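Endo-1,3-beta-glucanase, family GH16 (Zobellia galactanivorans, PDB 4BQ1) probably hydrolyses internal beta-1,3-glucosidic bonds of algal laminarin through this calcium-binding catalytic domain of glycoside hydrolase family 16. Local coordinates at residues G141-L146 against A220-L225. Residues are numbered along the deposited sequence; the frame is centred on the assembly and turned at random.
Sequences GEIDIL and APHYLL
The imidazole of His-222 reaches across to Gly-141 and Ile-143, a worked example of a ring that fills the gap between two strands held apart by a third. Its NE2 lies 3.8 Å from Gly-141 O and has the backbone N of Glu-142 at the ring edge, while Ile-143 CD1 approaches CD2 obliquely at 4.4 Å. With CG set anti to the carbonyl carbon (chi1 -83°), the ring can also turn ND1 back to Ala-220 O, a weak but fairly straight hydrogen bond of 3.3 Å that may help to orient the ring. Trp-193 meets the same imidazole edge-to-face. Farther along, the methyls Ile-145 CD1 and Leu-224 CD1 lie 4.3 Å apart and make the apolar pair of the contact.

What sets this spacing is strand 110-118, which pairs antiparallel with both 142-144 and 222-230; its Thr-116 pairs with Ile-143 through the backbone, and His-222 packs on it. On the other face of strand 142-144, Glu-142 OE1 accepts a hydrogen bond from Trp-137 NE1. Beyond Asp-144 the chain bulges, Ile-145 and Leu-146 standing against the single Ile-114. The Glu-Ile-Asp-Ile-Leu-Glu run from Glu-142 to Glu-147, containing this classic beta bulge, matches the family 16 signature at the cleft of its beta-jelly-roll fold.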
ATOM      1  N   GLY A 141       8.088   7.373  -8.676  1.00  9.68           N
ATOM      2  CA  GLY A 141       6.753   7.852  -8.337  1.00 10.33           C
ATOM      3  C   GLY A 141       6.110   6.923  -7.322  1.00  9.03           C
ATOM      4  O   GLY A 141       6.286   5.681  -7.295  1.00  9.26           O
ATOM      5  N   GLU A 142       5.226   7.536  -6.507  1.00  9.36           N
ATOM      6  CA  GLU A 142       4.449   6.816  -5.467  1.00  8.34           C
ATOM      7  C   GLU A 142       3.116   7.501  -5.383  1.00  8.44           C
ATOM      8  O   GLU A 142       3.042   8.736  -5.260  1.00  7.52           O
ATOM      9  CB  GLU A 142       5.174   6.868  -4.111  1.00  9.08           C
ATOM     10  CG  GLU A 142       4.313   6.370  -2.955  1.00 10.49           C
ATOM     11  CD  GLU A 142       5.034   6.368  -1.645  1.00 10.86           C
ATOM     12  OE1 GLU A 142       6.290   6.422  -1.653  1.00 13.41           O
ATOM     13  OE2 GLU A 142       4.403   6.113  -0.606  1.00 10.54           O
ATOM     14  N   ILE A 143       2.008   6.719  -5.358  1.00  8.31           N
ATOM     15  CA  ILE A 143       0.636   7.260  -5.064  1.00  7.43           C
ATOM     16  C   ILE A 143       0.151   6.526  -3.793  1.00  7.91           C
ATOM     17  O   ILE A 143       0.074   5.268  -3.750  1.00  8.39           O
ATOM     18  CB  ILE A 143      -0.339   6.915  -6.145  1.00  7.79           C
ATOM     19  CG1 ILE A 143       0.116   7.537  -7.497  1.00  9.07           C
ATOM     20  CG2 ILE A 143      -1.700   7.479  -5.721  1.00 11.71           C
ATOM     21  CD1 ILE A 143      -0.709   7.130  -8.728  1.00 11.41           C
ATOM     22  N   ASP A 144      -0.150   7.289  -2.734  1.00  8.01           N
ATOM     23  CA  ASP A 144      -0.729   6.676  -1.509  1.00  7.09           C
ATOM     24  C   ASP A 144      -2.203   6.878  -1.559  1.00  8.55           C
ATOM     25  O   ASP A 144      -2.749   7.997  -1.410  1.00  9.90           O
ATOM     26  CB  ASP A 144      -0.163   7.363  -0.277  1.00  8.82           C
ATOM     27  CG  ASP A 144       1.354   7.235  -0.297  1.00 11.30           C
ATOM     28  OD1 ASP A 144       1.886   6.122  -0.500  1.00 10.68           O
ATOM     29  OD2 ASP A 144       2.049   8.266  -0.272  1.00 11.67           O
ATOM     30  N   ILE A 145      -2.882   5.788  -1.888  1.00  7.42           N
ATOM     31  CA  ILE A 145      -4.355   5.800  -1.947  1.00  8.18           C
ATOM     32  C   ILE A 145      -4.948   5.821  -0.526  1.00  7.93           C
ATOM     33  O   ILE A 145      -5.960   6.519  -0.292  1.00  9.68           O
ATOM     34  CB  ILE A 145      -4.784   4.527  -2.697  1.00  8.03           C
ATOM     35  CG1 ILE A 145      -4.240   4.513  -4.159  1.00  9.41           C
ATOM     36  CG2 ILE A 145      -6.332   4.496  -2.777  1.00 10.01           C
ATOM     37  CD1 ILE A 145      -4.572   3.250  -4.937  1.00 10.03           C
ATOM     38  N   LEU A 146      -4.322   5.134   0.412  1.00  7.58           N
ATOM     39  CA  LEU A 146      -4.801   5.133   1.763  1.00  8.18           C
ATOM     40  C   LEU A 146      -3.586   4.937   2.607  1.00  7.59           C
ATOM     41  O   LEU A 146      -2.776   3.985   2.412  1.00  7.67           O
ATOM     42  CB  LEU A 146      -5.776   3.947   1.956  1.00  7.86           C
ATOM     43  CG  LEU A 146      -6.303   3.696   3.425  1.00  7.61           C
ATOM     44  CD1 LEU A 146      -5.340   2.984   4.271  1.00  9.82           C
ATOM     45  CD2 LEU A 146      -6.751   5.022   4.136  1.00  9.94           C
ATOM     46  N   ALA A 220       3.652   5.976 -16.647  1.00 10.52           N
ATOM     47  CA  ALA A 220       4.257   4.721 -17.018  1.00  9.22           C
ATOM     48  C   ALA A 220       3.751   3.725 -15.946  1.00  9.42           C
ATOM     49  O   ALA A 220       3.080   4.154 -14.981  1.00 10.07           O
ATOM     50  CB  ALA A 220       5.820   4.872 -16.930  1.00 10.71           C
ATOM     51  N   PRO A 221       4.031   2.443 -16.079  1.00  9.25           N
ATOM     52  CA  PRO A 221       3.322   1.461 -15.250  1.00  8.49           C
ATOM     53  C   PRO A 221       3.630   1.625 -13.806  1.00  8.91           C
ATOM     54  O   PRO A 221       4.796   1.834 -13.408  1.00  9.80           O
ATOM     55  CB  PRO A 221       3.808   0.113 -15.771  1.00  9.32           C
ATOM     56  CG  PRO A 221       4.100   0.434 -17.322  1.00  9.80           C
ATOM     57  CD  PRO A 221       4.750   1.807 -17.229  1.00  9.91           C
ATOM     58  N   HIS A 222       2.581   1.407 -12.989  1.00  7.72           N
ATOM     59  CA  HIS A 222       2.716   1.276 -11.513  1.00  8.50           C
ATOM     60  C   HIS A 222       2.211  -0.085 -11.065  1.00 10.04           C
ATOM     61  O   HIS A 222       1.461  -0.723 -11.827  1.00  9.25           O
ATOM     62  CB  HIS A 222       1.907   2.357 -10.779  1.00  9.66           C
ATOM     63  CG  HIS A 222       2.607   3.688 -10.660  1.00  7.98           C
ATOM     64  ND1 HIS A 222       3.204   4.429 -11.665  1.00 11.84           N
ATOM     65  CD2 HIS A 222       2.684   4.439  -9.518  1.00  6.00           C
ATOM     66  CE1 HIS A 222       3.729   5.571 -11.123  1.00  8.58           C
ATOM     67  NE2 HIS A 222       3.387   5.582  -9.804  1.00 13.23           N
ATOM     68  N   TYR A 223       2.648  -0.574  -9.905  1.00  8.10           N
ATOM     69  CA  TYR A 223       1.992  -1.721  -9.243  1.00  7.77           C
ATOM     70  C   TYR A 223       1.465  -1.337  -7.916  1.00  7.73           C
ATOM     71  O   TYR A 223       1.902  -0.328  -7.309  1.00  8.94           O
ATOM     72  CB  TYR A 223       2.912  -2.930  -9.210  1.00  8.39           C
ATOM     73  CG  TYR A 223       4.224  -2.620  -8.472  1.00  7.57           C
ATOM     74  CD1 TYR A 223       4.404  -2.812  -7.057  1.00  8.94           C
ATOM     75  CD2 TYR A 223       5.400  -2.121  -9.162  1.00  9.51           C
ATOM     76  CE1 TYR A 223       5.603  -2.536  -6.366  1.00  9.34           C
ATOM     77  CE2 TYR A 223       6.597  -1.843  -8.470  1.00 11.32           C
ATOM     78  CZ  TYR A 223       6.666  -2.093  -7.115  1.00  9.01           C
ATOM     79  OH  TYR A 223       7.848  -1.886  -6.439  1.00 10.32           O
ATOM     80  N   LEU A 224       0.523  -2.149  -7.417  1.00  7.40           N
ATOM     81  CA  LEU A 224      -0.162  -1.873  -6.142  1.00  7.15           C
ATOM     82  C   LEU A 224       0.597  -2.580  -4.978  1.00  6.88           C
ATOM     83  O   LEU A 224       1.114  -3.716  -5.143  1.00  8.94           O
ATOM     84  CB  LEU A 224      -1.562  -2.518  -6.195  1.00  7.90           C
ATOM     85  CG  LEU A 224      -2.474  -2.148  -5.031  1.00  8.15           C
ATOM     86  CD1 LEU A 224      -2.908  -0.660  -5.139  1.00  9.83           C
ATOM     87  CD2 LEU A 224      -3.746  -3.029  -5.123  1.00 10.66           C
ATOM     88  N   LEU A 225       0.612  -1.940  -3.829  1.00  6.23           N
ATOM     89  CA  LEU A 225       1.161  -2.483  -2.568  1.00  6.36           C
ATOM     90  C   LEU A 225       0.083  -2.435  -1.510  1.00  7.22           C
ATOM     91  O   LEU A 225      -0.729  -1.483  -1.457  1.00  7.47           O
ATOM     92  CB  LEU A 225       2.434  -1.730  -2.065  1.00  6.53           C
ATOM     93  CG  LEU A 225       3.556  -1.733  -3.068  1.00  6.71           C
ATOM     94  CD1 LEU A 225       3.552  -0.491  -4.045  1.00  8.08           C
ATOM     95  CD2 LEU A 225       4.915  -1.790  -2.299  1.00  8.76           C
TER